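Local coordinates for protein intimin (Escherichia coli O127:H6 str. E2348/69, PDB 6TQD) that probably anchors the bacterium to host cells as an adhesin, its D00 and D0 domains forming part of the extended extracellular passenger, at residues V106-G111 against K137-A142; P181-V186 against A199-F204; L8-D13 against N92-T97. One frame throughout, in Å; residues are numbered along the deposited sequence.

Contact 1 of 3, residues V106-G111 against K137-A142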
ATOM      1  N   VAL A 106      -7.052  -0.388  -2.473  1.00 12.25           N
ATOM      2  CA  VAL A 106      -7.475  -1.416  -3.422  1.00 11.29           C
ATOM      3  C   VAL A 106      -6.258  -1.994  -4.126  1.00 10.88           C
ATOM      4  O   VAL A 106      -5.464  -1.257  -4.725  1.00 11.24           O
ATOM      5  CB  VAL A 106      -8.483  -0.851  -4.444  1.00 14.39           C
ATOM      6  CG1 VAL A 106      -8.880  -1.914  -5.451  1.00 15.03           C
ATOM      7  CG2 VAL A 106      -9.722  -0.299  -3.722  1.00 16.26           C
ATOM      8  N   VAL A 107      -6.121  -3.326  -4.067  1.00 13.39           N
ATOM      9  CA  VAL A 107      -5.016  -3.990  -4.733  1.00 11.36           C
ATOM     10  C   VAL A 107      -5.059  -3.744  -6.236  1.00 11.21           C
ATOM     11  O   VAL A 107      -6.117  -3.826  -6.875  1.00 13.68           O
ATOM     12  CB  VAL A 107      -5.032  -5.499  -4.418  1.00 15.99           C
ATOM     13  CG1 VAL A 107      -4.021  -6.227  -5.277  1.00 17.10           C
ATOM     14  CG2 VAL A 107      -4.761  -5.721  -2.938  1.00 14.55           C
ATOM     15  N   ASP A 108      -3.893  -3.465  -6.812  1.00 10.37           N
ATOM     16  CA  ASP A 108      -3.659  -3.271  -8.234  1.00 12.00           C
ATOM     17  C   ASP A 108      -4.223  -1.955  -8.757  1.00 12.50           C
ATOM     18  O   ASP A 108      -4.128  -1.686  -9.964  1.00 14.52           O
ATOM     19  CB  ASP A 108      -4.207  -4.409  -9.114  1.00 14.48           C
ATOM     20  CG  ASP A 108      -3.516  -5.739  -8.855  1.00 23.18           C
ATOM     21  OD1 ASP A 108      -4.186  -6.793  -8.985  1.00 27.11           O
ATOM     22  OD2 ASP A 108      -2.314  -5.740  -8.517  1.00 24.84           O
ATOM     23  N   GLN A 109      -4.782  -1.115  -7.896  1.00 10.19           N
ATOM     24  CA  GLN A 109      -5.379   0.140  -8.332  1.00 10.40           C
ATOM     25  C   GLN A 109      -4.336   1.250  -8.278  1.00 11.30           C
ATOM     26  O   GLN A 109      -3.497   1.280  -7.376  1.00 12.16           O
ATOM     27  CB  GLN A 109      -6.539   0.497  -7.410  1.00 10.15           C
ATOM     28  CG  GLN A 109      -7.230   1.810  -7.747  1.00 11.81           C
ATOM     29  CD  GLN A 109      -8.247   2.193  -6.698  1.00 13.56           C
ATOM     30  OE1 GLN A 109      -9.432   1.928  -6.840  1.00 17.05           O
ATOM     31  NE2 GLN A 109      -7.772   2.780  -5.624  1.00 13.59           N
ATOM     32  N   VAL A 110      -4.376   2.147  -9.265  1.00  9.07           N
ATOM     33  CA  VAL A 110      -3.619   3.400  -9.208  1.00  8.66           C
ATOM     34  C   VAL A 110      -4.487   4.371  -8.408  1.00 10.17           C
ATOM     35  O   VAL A 110      -5.470   4.897  -8.925  1.00 11.51           O
ATOM     36  CB  VAL A 110      -3.292   3.934 -10.600  1.00  8.66           C
ATOM     37  CG1 VAL A 110      -2.598   5.281 -10.498  1.00  7.66           C
ATOM     38  CG2 VAL A 110      -2.429   2.928 -11.366  1.00 10.47           C
ATOM     39  N   GLY A 111      -4.137   4.596  -7.143  1.00  7.72           N
ATOM     40  CA  GLY A 111      -5.009   5.324  -6.247  1.00  7.88           C
ATOM     41  C   GLY A 111      -4.240   6.223  -5.296  1.00  7.67           C
ATOM     42  O   GLY A 111      -3.053   6.028  -5.033  1.00  7.29           O
ATOM     43  N   LYS A 137      -0.148   5.765  -5.394  1.00  8.33           N
ATOM     44  CA  LYS A 137       0.630   4.536  -5.479  1.00  7.02           C
ATOM     45  C   LYS A 137      -0.234   3.440  -6.087  1.00  7.81           C
ATOM     46  O   LYS A 137      -1.467   3.513  -6.097  1.00  7.94           O
ATOM     47  CB  LYS A 137       1.116   4.053  -4.099  1.00  8.59           C
ATOM     48  CG  LYS A 137       1.897   5.084  -3.315  1.00  8.81           C
ATOM     49  CD  LYS A 137       2.345   4.508  -1.987  1.00 12.13           C
ATOM     50  CE  LYS A 137       2.975   5.556  -1.094  1.00 15.68           C
ATOM     51  NZ  LYS A 137       3.344   4.974   0.229  1.00 20.40           N
ATOM     52  N   LYS A 138       0.438   2.408  -6.597  1.00  7.12           N
ATOM     53  CA  LYS A 138      -0.189   1.139  -6.954  1.00  8.65           C
ATOM     54  C   LYS A 138       0.603   0.072  -6.223  1.00  9.44           C
ATOM     55  O   LYS A 138       1.807  -0.061  -6.463  1.00 10.17           O
ATOM     56  CB  LYS A 138      -0.119   0.898  -8.463  1.00  8.63           C
ATOM     57  CG  LYS A 138      -0.629  -0.478  -8.909  1.00  8.48           C
ATOM     58  CD  LYS A 138      -0.447  -0.647 -10.410  1.00 18.42           C
ATOM     59  CE  LYS A 138      -0.812  -2.048 -10.877  1.00 27.10           C
ATOM     60  NZ  LYS A 138      -0.604  -2.192 -12.347  1.00 30.84           N
ATOM     61  N   ASN A 139      -0.059  -0.635  -5.311  1.00 10.27           N
ATOM     62  CA  ASN A 139       0.584  -1.668  -4.490  1.00 11.42           C
ATOM     63  C   ASN A 139       1.859  -1.130  -3.839  1.00 12.77           C
ATOM     64  O   ASN A 139       2.920  -1.762  -3.849  1.00 14.21           O
ATOM     65  CB  ASN A 139       0.855  -2.924  -5.311  1.00 12.52           C
ATOM     66  CG  ASN A 139      -0.427  -3.554  -5.851  1.00 13.31           C
ATOM     67  OD1 ASN A 139      -1.483  -3.439  -5.248  1.00 10.94           O
ATOM     68  ND2 ASN A 139      -0.331  -4.198  -7.006  1.00 15.66           N
ATOM     69  N   GLY A 140       1.748   0.071  -3.282  1.00 12.63           N
ATOM     70  CA  GLY A 140       2.824   0.674  -2.529  1.00 12.43           C
ATOM     71  C   GLY A 140       3.890   1.361  -3.340  1.00 12.40           C
ATOM     72  O   GLY A 140       4.823   1.909  -2.746  1.00 18.31           O
ATOM     73  N   VAL A 141       3.784   1.378  -4.667  1.00 10.23           N
ATOM     74  CA  VAL A 141       4.806   1.968  -5.527  1.00 10.18           C
ATOM     75  C   VAL A 141       4.269   3.283  -6.093  1.00  9.28           C
ATOM     76  O   VAL A 141       3.225   3.311  -6.758  1.00  9.65           O
ATOM     77  CB  VAL A 141       5.204   1.010  -6.658  1.00 12.40           C
ATOM     78  CG1 VAL A 141       6.226   1.647  -7.571  1.00 15.65           C
ATOM     79  CG2 VAL A 141       5.736  -0.302  -6.078  1.00 15.48           C
ATOM     80  N   ALA A 142       4.989   4.381  -5.850  1.00 10.76           N
ATOM     81  CA  ALA A 142       4.552   5.686  -6.332  1.00 12.20           C
ATOM     82  C   ALA A 142       4.409   5.702  -7.847  1.00 11.62           C
ATOM     83  O   ALA A 142       5.239   5.131  -8.570  1.00 10.66           O
ATOM     84  CB  ALA A 142       5.565   6.750  -5.906  1.00 12.92           C
TER
HETATM   85  O   HOH W   1      -2.934  -0.121  -5.256  1.00 11.04           O

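Contact 2 of 3, residues P181-V186 against A199-F204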
ATOM      1  N   PRO A 181     -14.126  31.801   9.011  1.00 24.01           N
ATOM      2  CA  PRO A 181     -13.713  30.821  10.025  1.00 22.33           C
ATOM      3  C   PRO A 181     -14.572  29.569   9.945  1.00 23.00           C
ATOM      4  O   PRO A 181     -15.771  29.638   9.678  1.00 26.53           O
ATOM      5  CB  PRO A 181     -13.945  31.562  11.348  1.00 23.50           C
ATOM      6  CG  PRO A 181     -15.019  32.531  11.036  1.00 25.52           C
ATOM      7  CD  PRO A 181     -14.758  32.985   9.625  1.00 25.66           C
ATOM      8  N   GLY A 182     -13.949  28.430  10.194  1.00 26.02           N
ATOM      9  CA  GLY A 182     -14.657  27.165  10.185  1.00 25.20           C
ATOM     10  C   GLY A 182     -13.762  26.041   9.703  1.00 25.10           C
ATOM     11  O   GLY A 182     -12.611  26.242   9.314  1.00 22.27           O
ATOM     12  N   GLN A 183     -14.331  24.839   9.724  1.00 22.38           N
ATOM     13  CA  GLN A 183     -13.623  23.640   9.303  1.00 20.61           C
ATOM     14  C   GLN A 183     -13.834  23.388   7.814  1.00 19.88           C
ATOM     15  O   GLN A 183     -14.894  23.674   7.261  1.00 20.11           O
ATOM     16  CB  GLN A 183     -14.135  22.433  10.092  1.00 26.28           C
ATOM     17  CG  GLN A 183     -13.674  22.387  11.542  1.00 33.91           C
ATOM     18  CD  GLN A 183     -14.055  21.087  12.232  1.00 43.01           C
ATOM     19  OE1 GLN A 183     -14.561  20.159  11.599  1.00 46.40           O
ATOM     20  NE2 GLN A 183     -13.821  21.018  13.537  1.00 46.97           N
ATOM     21  N   VAL A 184     -12.804  22.837   7.168  1.00 19.83           N
ATOM     22  CA  VAL A 184     -12.852  22.526   5.744  1.00 18.27           C
ATOM     23  C   VAL A 184     -12.268  21.137   5.535  1.00 17.49           C
ATOM     24  O   VAL A 184     -11.220  20.811   6.100  1.00 17.49           O
ATOM     25  CB  VAL A 184     -12.054  23.557   4.917  1.00 17.99           C
ATOM     26  CG1 VAL A 184     -12.218  23.293   3.430  1.00 17.36           C
ATOM     27  CG2 VAL A 184     -12.472  24.984   5.262  1.00 18.81           C
ATOM     28  N   VAL A 185     -12.941  20.319   4.726  1.00 17.08           N
ATOM     29  CA  VAL A 185     -12.445  19.011   4.316  1.00 16.30           C
ATOM     30  C   VAL A 185     -12.229  19.047   2.812  1.00 15.58           C
ATOM     31  O   VAL A 185     -13.141  19.396   2.058  1.00 15.67           O
ATOM     32  CB  VAL A 185     -13.420  17.882   4.697  1.00 16.45           C
ATOM     33  CG1 VAL A 185     -12.934  16.549   4.133  1.00 15.61           C
ATOM     34  CG2 VAL A 185     -13.578  17.779   6.202  1.00 17.40           C
ATOM     35  N   VAL A 186     -11.019  18.688   2.383  1.00 14.87           N
ATOM     36  CA  VAL A 186     -10.663  18.599   0.976  1.00 14.13           C
ATOM     37  C   VAL A 186     -10.405  17.136   0.649  1.00 13.45           C
ATOM     38  O   VAL A 186      -9.942  16.375   1.502  1.00 13.93           O
ATOM     39  CB  VAL A 186      -9.405  19.434   0.665  1.00 13.88           C
ATOM     40  CG1 VAL A 186      -9.103  19.401  -0.809  1.00 13.17           C
ATOM     41  CG2 VAL A 186      -9.587  20.873   1.152  1.00 14.62           C
ATOM     42  N   ALA A 199      -8.944  14.313   3.124  1.00 13.17           N
ATOM     43  CA  ALA A 199      -7.950  14.708   4.104  1.00 13.76           C
ATOM     44  C   ALA A 199      -8.626  14.981   5.452  1.00 14.92           C
ATOM     45  O   ALA A 199      -9.838  15.173   5.540  1.00 15.98           O
ATOM     46  CB  ALA A 199      -7.261  16.000   3.668  1.00 15.00           C
ATOM     47  N   ASN A 200      -7.814  15.023   6.507  1.00 16.79           N
ATOM     48  CA  ASN A 200      -8.331  15.429   7.803  1.00 20.96           C
ATOM     49  C   ASN A 200      -8.800  16.881   7.732  1.00 19.25           C
ATOM     50  O   ASN A 200      -8.275  17.689   6.966  1.00 18.69           O
ATOM     51  CB  ASN A 200      -7.251  15.301   8.875  1.00 26.65           C
ATOM     52  CG  ASN A 200      -6.974  13.863   9.261  1.00 31.86           C
ATOM     53  OD1 ASN A 200      -7.779  12.966   9.001  1.00 31.75           O
ATOM     54  ND2 ASN A 200      -5.829  13.636   9.895  1.00 38.66           N
ATOM     55  N   ALA A 201      -9.812  17.202   8.529  1.00 18.64           N
ATOM     56  CA  ALA A 201     -10.327  18.558   8.545  1.00 19.24           C
ATOM     57  C   ALA A 201      -9.237  19.507   9.008  1.00 21.00           C
ATOM     58  O   ALA A 201      -8.409  19.157   9.853  1.00 22.57           O
ATOM     59  CB  ALA A 201     -11.514  18.657   9.504  1.00 19.91           C
ATOM     60  N   VAL A 202      -9.234  20.708   8.430  1.00 17.64           N
ATOM     61  CA  VAL A 202      -8.432  21.825   8.903  1.00 18.00           C
ATOM     62  C   VAL A 202      -9.410  22.903   9.339  1.00 18.91           C
ATOM     63  O   VAL A 202     -10.591  22.871   9.006  1.00 19.13           O
ATOM     64  CB  VAL A 202      -7.468  22.356   7.831  1.00 17.40           C
ATOM     65  CG1 VAL A 202      -6.505  21.262   7.394  1.00 17.57           C
ATOM     66  CG2 VAL A 202      -8.239  22.895   6.632  1.00 17.29           C
ATOM     67  N   ILE A 203      -8.908  23.863  10.102  1.00 19.45           N
ATOM     68  CA  ILE A 203      -9.746  24.926  10.645  1.00 22.08           C
ATOM     69  C   ILE A 203      -9.124  26.269  10.300  1.00 22.77           C
ATOM     70  O   ILE A 203      -7.928  26.485  10.531  1.00 22.05           O
ATOM     71  CB  ILE A 203      -9.947  24.773  12.167  1.00 26.23           C
ATOM     72  CG1 ILE A 203     -10.954  25.808  12.670  1.00 32.44           C
ATOM     73  CG2 ILE A 203      -8.618  24.909  12.903  1.00 26.37           C
ATOM     74  CD1 ILE A 203     -11.531  25.475  14.036  1.00 38.08           C
ATOM     75  N   PHE A 204      -9.940  27.185   9.783  1.00 20.92           N
ATOM     76  CA  PHE A 204      -9.520  28.569   9.577  1.00 21.24           C
ATOM     77  C   PHE A 204     -10.020  29.392  10.757  1.00 22.31           C
ATOM     78  O   PHE A 204     -11.183  29.268  11.161  1.00 23.31           O
ATOM     79  CB  PHE A 204     -10.075  29.105   8.258  1.00 21.30           C
ATOM     80  CG  PHE A 204      -9.395  28.536   7.035  1.00 19.99           C
ATOM     81  CD1 PHE A 204      -8.252  29.124   6.520  1.00 19.64           C
ATOM     82  CD2 PHE A 204      -9.888  27.399   6.412  1.00 19.41           C
ATOM     83  CE1 PHE A 204      -7.626  28.612   5.405  1.00 18.74           C
ATOM     84  CE2 PHE A 204      -9.261  26.878   5.296  1.00 18.50           C
ATOM     85  CZ  PHE A 204      -8.129  27.479   4.792  1.00 18.17           C
TER
HETATM   86  O   HOH W   2      -9.060  19.339   4.946  1.00 12.46           O

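Contact 3 of 3, residues L8-D13 against N92-T97. With NA (sodium ion), chain I.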
ATOM      1  N   LEU A   8      12.757 -24.458  -7.615  1.00  7.10           N
ATOM      2  CA  LEU A   8      11.618 -23.763  -7.027  1.00  6.92           C
ATOM      3  C   LEU A   8      11.500 -22.391  -7.678  1.00  7.08           C
ATOM      4  O   LEU A   8      12.484 -21.649  -7.758  1.00  9.02           O
ATOM      5  CB  LEU A   8      11.837 -23.591  -5.527  1.00  7.54           C
ATOM      6  CG  LEU A   8      10.812 -22.745  -4.770  1.00  9.39           C
ATOM      7  CD1 LEU A   8       9.427 -23.374  -4.808  1.00 11.09           C
ATOM      8  CD2 LEU A   8      11.271 -22.541  -3.319  1.00 10.37           C
ATOM      9  N   ASN A   9      10.306 -22.056  -8.147  1.00  8.01           N
ATOM     10  CA  ASN A   9      10.009 -20.727  -8.659  1.00  8.11           C
ATOM     11  C   ASN A   9       8.739 -20.216  -8.000  1.00  9.87           C
ATOM     12  O   ASN A   9       7.818 -20.990  -7.730  1.00  9.03           O
ATOM     13  CB  ASN A   9       9.847 -20.727 -10.186  1.00  7.62           C
ATOM     14  CG  ASN A   9      11.187 -20.910 -10.922  1.00 11.63           C
ATOM     15  OD1 ASN A   9      11.718 -22.020 -11.013  1.00 13.56           O
ATOM     16  ND2 ASN A   9      11.733 -19.818 -11.458  1.00 13.29           N
ATOM     17  N   ILE A  10       8.718 -18.916  -7.728  1.00  9.36           N
ATOM     18  CA  ILE A  10       7.570 -18.234  -7.146  1.00 11.35           C
ATOM     19  C   ILE A  10       7.131 -17.167  -8.132  1.00 11.61           C
ATOM     20  O   ILE A  10       7.698 -16.080  -8.175  1.00 14.41           O
ATOM     21  CB  ILE A  10       7.910 -17.641  -5.764  1.00 10.69           C
ATOM     22  CG1 ILE A  10       8.466 -18.751  -4.858  1.00 12.25           C
ATOM     23  CG2 ILE A  10       6.669 -16.973  -5.159  1.00 12.84           C
ATOM     24  CD1 ILE A  10       8.765 -18.326  -3.433  1.00 15.96           C
ATOM     25  N   PRO A  11       6.142 -17.471  -8.984  1.00 13.04           N
ATOM     26  CA  PRO A  11       5.862 -16.598 -10.134  1.00 15.35           C
ATOM     27  C   PRO A  11       5.248 -15.267  -9.764  1.00 14.80           C
ATOM     28  O   PRO A  11       5.358 -14.324 -10.552  1.00 17.47           O
ATOM     29  CB  PRO A  11       4.880 -17.422 -10.977  1.00 16.62           C
ATOM     30  CG  PRO A  11       4.249 -18.360 -10.005  1.00 18.32           C
ATOM     31  CD  PRO A  11       5.316 -18.692  -9.007  1.00 18.26           C
ATOM     32  N   HIS A  12       4.578 -15.170  -8.626  1.00 12.46           N
ATOM     33  CA  HIS A  12       3.818 -13.977  -8.299  1.00 12.74           C
ATOM     34  C   HIS A  12       4.139 -13.518  -6.888  1.00 12.51           C
ATOM     35  O   HIS A  12       4.107 -14.314  -5.949  1.00 13.48           O
ATOM     36  CB  HIS A  12       2.312 -14.270  -8.388  1.00 17.99           C
ATOM     37  CG  HIS A  12       1.878 -14.803  -9.718  1.00 26.18           C
ATOM     38  ND1 HIS A  12       1.921 -14.052 -10.871  1.00 28.86           N
ATOM     39  CD2 HIS A  12       1.407 -16.020 -10.080  1.00 29.06           C
ATOM     40  CE1 HIS A  12       1.486 -14.778 -11.885  1.00 30.48           C
ATOM     41  NE2 HIS A  12       1.171 -15.979 -11.433  1.00 29.92           N
ATOM     42  N   ASP A  13       4.412 -12.223  -6.739  1.00 14.56           N
ATOM     43  CA  ASP A  13       4.474 -11.623  -5.419  1.00 14.66           C
ATOM     44  C   ASP A  13       3.055 -11.390  -4.915  1.00 11.04           C
ATOM     45  O   ASP A  13       2.080 -11.489  -5.662  1.00 14.24           O
ATOM     46  CB  ASP A  13       5.266 -10.319  -5.446  1.00 16.32           C
ATOM     47  CG  ASP A  13       6.752 -10.547  -5.690  1.00 23.82           C
ATOM     48  OD1 ASP A  13       7.310 -11.536  -5.155  1.00 19.48           O
ATOM     49  OD2 ASP A  13       7.358  -9.735  -6.418  1.00 27.12           O
ATOM     50  N   ASN A  92      17.219 -23.313  -4.815  1.00  7.28           N
ATOM     51  CA  ASN A  92      17.594 -21.969  -4.411  1.00  7.21           C
ATOM     52  C   ASN A  92      16.673 -21.509  -3.279  1.00  8.30           C
ATOM     53  O   ASN A  92      15.553 -22.005  -3.103  1.00  8.71           O
ATOM     54  CB  ASN A  92      17.384 -21.005  -5.579  1.00  7.40           C
ATOM     55  CG  ASN A  92      18.366 -21.206  -6.712  1.00 11.85           C
ATOM     56  OD1 ASN A  92      19.512 -21.591  -6.500  1.00 13.83           O
ATOM     57  ND2 ASN A  92      17.919 -20.936  -7.933  1.00 15.25           N
ATOM     58  N   ASN A  93      17.149 -20.523  -2.510  1.00  7.52           N
ATOM     59  CA  ASN A  93      16.327 -19.837  -1.514  1.00 10.03           C
ATOM     60  C   ASN A  93      15.670 -18.678  -2.256  1.00  9.27           C
ATOM     61  O   ASN A  93      16.348 -17.728  -2.652  1.00 11.51           O
ATOM     62  CB  ASN A  93      17.207 -19.374  -0.355  1.00 10.00           C
ATOM     63  CG  ASN A  93      16.437 -19.209   0.939  1.00 14.51           C
ATOM     64  OD1 ASN A  93      15.307 -19.699   1.088  1.00 12.07           O
ATOM     65  ND2 ASN A  93      17.073 -18.566   1.910  1.00 17.01           N
ATOM     66  N   VAL A  94      14.366 -18.769  -2.462  1.00  6.53           N
ATOM     67  CA  VAL A  94      13.666 -17.921  -3.417  1.00  6.98           C
ATOM     68  C   VAL A  94      12.890 -16.837  -2.692  1.00  6.87           C
ATOM     69  O   VAL A  94      12.152 -17.105  -1.733  1.00  6.04           O
ATOM     70  CB  VAL A  94      12.729 -18.772  -4.301  1.00  8.91           C
ATOM     71  CG1 VAL A  94      12.023 -17.924  -5.322  1.00  9.95           C
ATOM     72  CG2 VAL A  94      13.520 -19.879  -4.995  1.00 10.37           C
ATOM     73  N   LEU A  95      12.997 -15.617  -3.204  1.00  8.79           N
ATOM     74  CA  LEU A  95      12.389 -14.452  -2.592  1.00 10.04           C
ATOM     75  C   LEU A  95      10.922 -14.349  -2.974  1.00  9.42           C
ATOM     76  O   LEU A  95      10.536 -14.536  -4.132  1.00 12.04           O
ATOM     77  CB  LEU A  95      13.123 -13.206  -3.088  1.00 11.68           C
ATOM     78  CG  LEU A  95      12.545 -11.848  -2.705  1.00 13.11           C
ATOM     79  CD1 LEU A  95      12.594 -11.657  -1.206  1.00 12.83           C
ATOM     80  CD2 LEU A  95      13.312 -10.757  -3.428  1.00 16.50           C
ATOM     81  N   LEU A  96      10.103 -14.067  -1.971  1.00  8.43           N
ATOM     82  CA  LEU A  96       8.714 -13.668  -2.136  1.00  7.99           C
ATOM     83  C   LEU A  96       8.557 -12.325  -1.438  1.00  7.44           C
ATOM     84  O   LEU A  96       8.960 -12.182  -0.280  1.00  8.39           O
ATOM     85  CB  LEU A  96       7.781 -14.689  -1.493  1.00  8.98           C
ATOM     86  CG  LEU A  96       6.302 -14.341  -1.324  1.00  8.95           C
ATOM     87  CD1 LEU A  96       5.614 -14.150  -2.669  1.00  9.17           C
ATOM     88  CD2 LEU A  96       5.571 -15.392  -0.506  1.00 11.26           C
ATOM     89  N   THR A  97       7.978 -11.353  -2.135  1.00  8.44           N
ATOM     90  CA  THR A  97       7.735 -10.026  -1.591  1.00  8.32           C
ATOM     91  C   THR A  97       6.247  -9.877  -1.308  1.00  9.05           C
ATOM     92  O   THR A  97       5.411 -10.153  -2.181  1.00 10.17           O
ATOM     93  CB  THR A  97       8.230  -8.945  -2.551  1.00 11.43           C
ATOM     94  OG1 THR A  97       9.632  -9.142  -2.812  1.00 14.84           O
ATOM     95  CG2 THR A  97       8.017  -7.548  -1.962  1.00 13.47           C
TER
HETATM   96 NA    NA I 703       8.916 -13.998  -8.229  1.00 23.01          NA
HETATM   97  O   HOH W   3      15.137 -21.154  -8.226  1.00 33.50           O
HETATM   98  O   HOH W   4       7.267 -12.518  -9.217  1.00 53.58           O
HETATM   99  O   HOH W   5       8.452 -13.890  -6.047  1.00 24.58           O
HETATM  100  O   HOH W   6       9.855 -10.869  -5.036  1.00 29.14           O
HETATM  101  O   HOH W   7      10.868 -15.079  -6.875  1.00 17.75           O
HETATM  102  O   HOH W   8       9.812 -11.511  -8.567  1.00 36.68           O

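Contact 1 of 3, residues V106-G111 against K137-A142
The side-chain amide of N139 and the carboxylate of D108 meet with their planes turned 68° against each other, and the amide uses both of its polar atoms on the D108 backbone and side chain. N139 ND2 donates a hydrogen bond to D108 OD2 at 2.9 Å; the acceptor lies in the amide plane, whereas the amide reaches the carboxylate on its anti side, 20° out of plane. In the other bond, D108 N points almost straight (171°) at N139 OD1, also 2.9 Å away. The amide thus grips one residue at two places, which fixes its rotation. V107 flanks the amide, its CG1 methyl 3.8 Å from N139 OD1.

K138 runs alongside the same turn. Its extended chain passes the carbonyls of Q109 and D108, with CE 3.5 Å from D108 O, and V110 CG2 rests against CD. The K138 ammonium and the D108 carboxylate do not touch, although their opposite charges may attract at longer range.

Two turns face each other here. One is type II, from V106 to Q109; the other, type I' from K138 to V141, closes a two-residue beta hairpin between strands 130-138 and 141-142, with N139 and G140 at its tip. A water links them, donating to V106 O and, at 2.6 Å, to Q109 O, and accepting from N139 N. Beyond the turns, G111 and K137 form an antiparallel hydrogen-bonded pair, G111 N to K137 O measuring 3.1 Å.

The contact sits where the loop after strand 90-101 enters strand 111-117 and pairs with the end of strand 130-138. The V110 backbone N and O are hydrogen-bonded to the side chains of E192 and T190. V107 and N139 also touch N15, which brings strand 14-17 of the N-terminal sandwich up against the bacterial Ig-like domain, consistent with a domain juncture.

Contact 2 of 3, residues P181-V186 against A199-F204
Backbone hydrogen bonds come in two reciprocal pairs, G182 with F204 and V184 with V202, joining the two arms of an antiparallel hairpin. F204 N to G182 O and V184 N to V202 O are both 2.9 Å. Between these pairs Q183 faces I203 as a non-hydrogen-bonded pair, and Q183 CA approaches V202 O to 3.1 Å in a CA-H...O contact.

The register slips at N200. A199 N instead bonds to V186 O at 2.8 Å, and a water fills the interrupted position: it donates to V184 O and, at 2.7 Å, to N200 O, and accepts a longer bond from V186 N. The irregular stretch is thus stitched to its partner strand partly through solvent.

Apolar contacts divide between the faces. On the face bearing V184, V202 and F204, V184 CG2 reaches the edge of the F204 ring, 3.7 Å from CD2; F204 CG, anti to its carbonyl carbon (chi1 -73°), turns that edge to the methyl. V184 CB also lies 4.2 Å from V202 CG2. Elsewhere, A201 CB is 4.0 Å from V185 CG2.

Strands 182-189 and 197-205 lie side by side in one sheet of the bacterial Ig-like domain. Backbone bonds continue from V185 to strand 147-154 and from I203 to T120 and A122, at strand 121-123. V184, V186 and F204 turn onto L176 of strand 171-177, and V202 onto I130 and Y132 of strand 130-138, packing the hairpin against the facing sheet.

Contact 3 of 3, residues L8-D13 against N92-T97
L8-D13 and N92-T97 run in nearly the same direction, their end-to-end lines only 10° apart, and they belong to a two-sheet beta sandwich, consistent with an Ig-like fold. L8 and N9 end strand 6-9 of one sheet, N92-T97 lie on strand 90-101 of the other, and residues 10-13 carry the chain across to strand 14-17, which pairs in parallel with strand 90-101. The backbones close in along the way, from 6.8 Å between the CA atoms of L8 and N92 to 5.3 Å between those of D13 and T97. At the wider end a water bridges L8 O and N92 ND2.

V94 wedges its two methyls between L8 and I10. Its CG2, beside the backbone N, meets L8 CD2 at 3.9 Å, while CG1, anti to that nitrogen (chi1 -178°), meets I10 CG1 at 3.7 Å; the I10 and V94 side chains pass one another, pointing opposite ways. I10 CG2 and L96 CD1 come together at about a right angle. L8 and I10 also touch V28 and L26 of strand 21-30, joining this packing to the sandwich interior.

A sodium ion sits beside the crossing. I10 O binds it at 2.4 Å, and four waters complete the ligands observed. Two of these waters donate to L95 O, so the ion ties the crossover to strand 90-101 through its hydration shell.

The T97 hydroxyl is held by K78 NZ. D13 OD1 accepts three hydrogen bonds: one from a sodium-bound water at 2.8 Å, one from a second water at 2.6 Å that also meets T97 OG1, and one from T97 N, which approaches at 3.1 Å from above the carboxylate plane, 59° out of it.

In the fold
From the N terminus, contact 3 comes first: the chain leaving the opening strand crosses to the other sheet beside strand 90-101, closing a loop of 78 residues that spans most of the first domain. Contact 1 follows, bridging 25 residues where the chain leaves that domain and enters strand 111-117. Contact 2 is the most local, a hairpin with 12 residues between its segments near the C-terminal end. The three lie in series, neither nested nor crossing. Contacts 2 and 3 are on opposite sides of the chain's centre, about 46 Å apart between centres, with contact 1 close to the middle, consistent with two domains in an extended array.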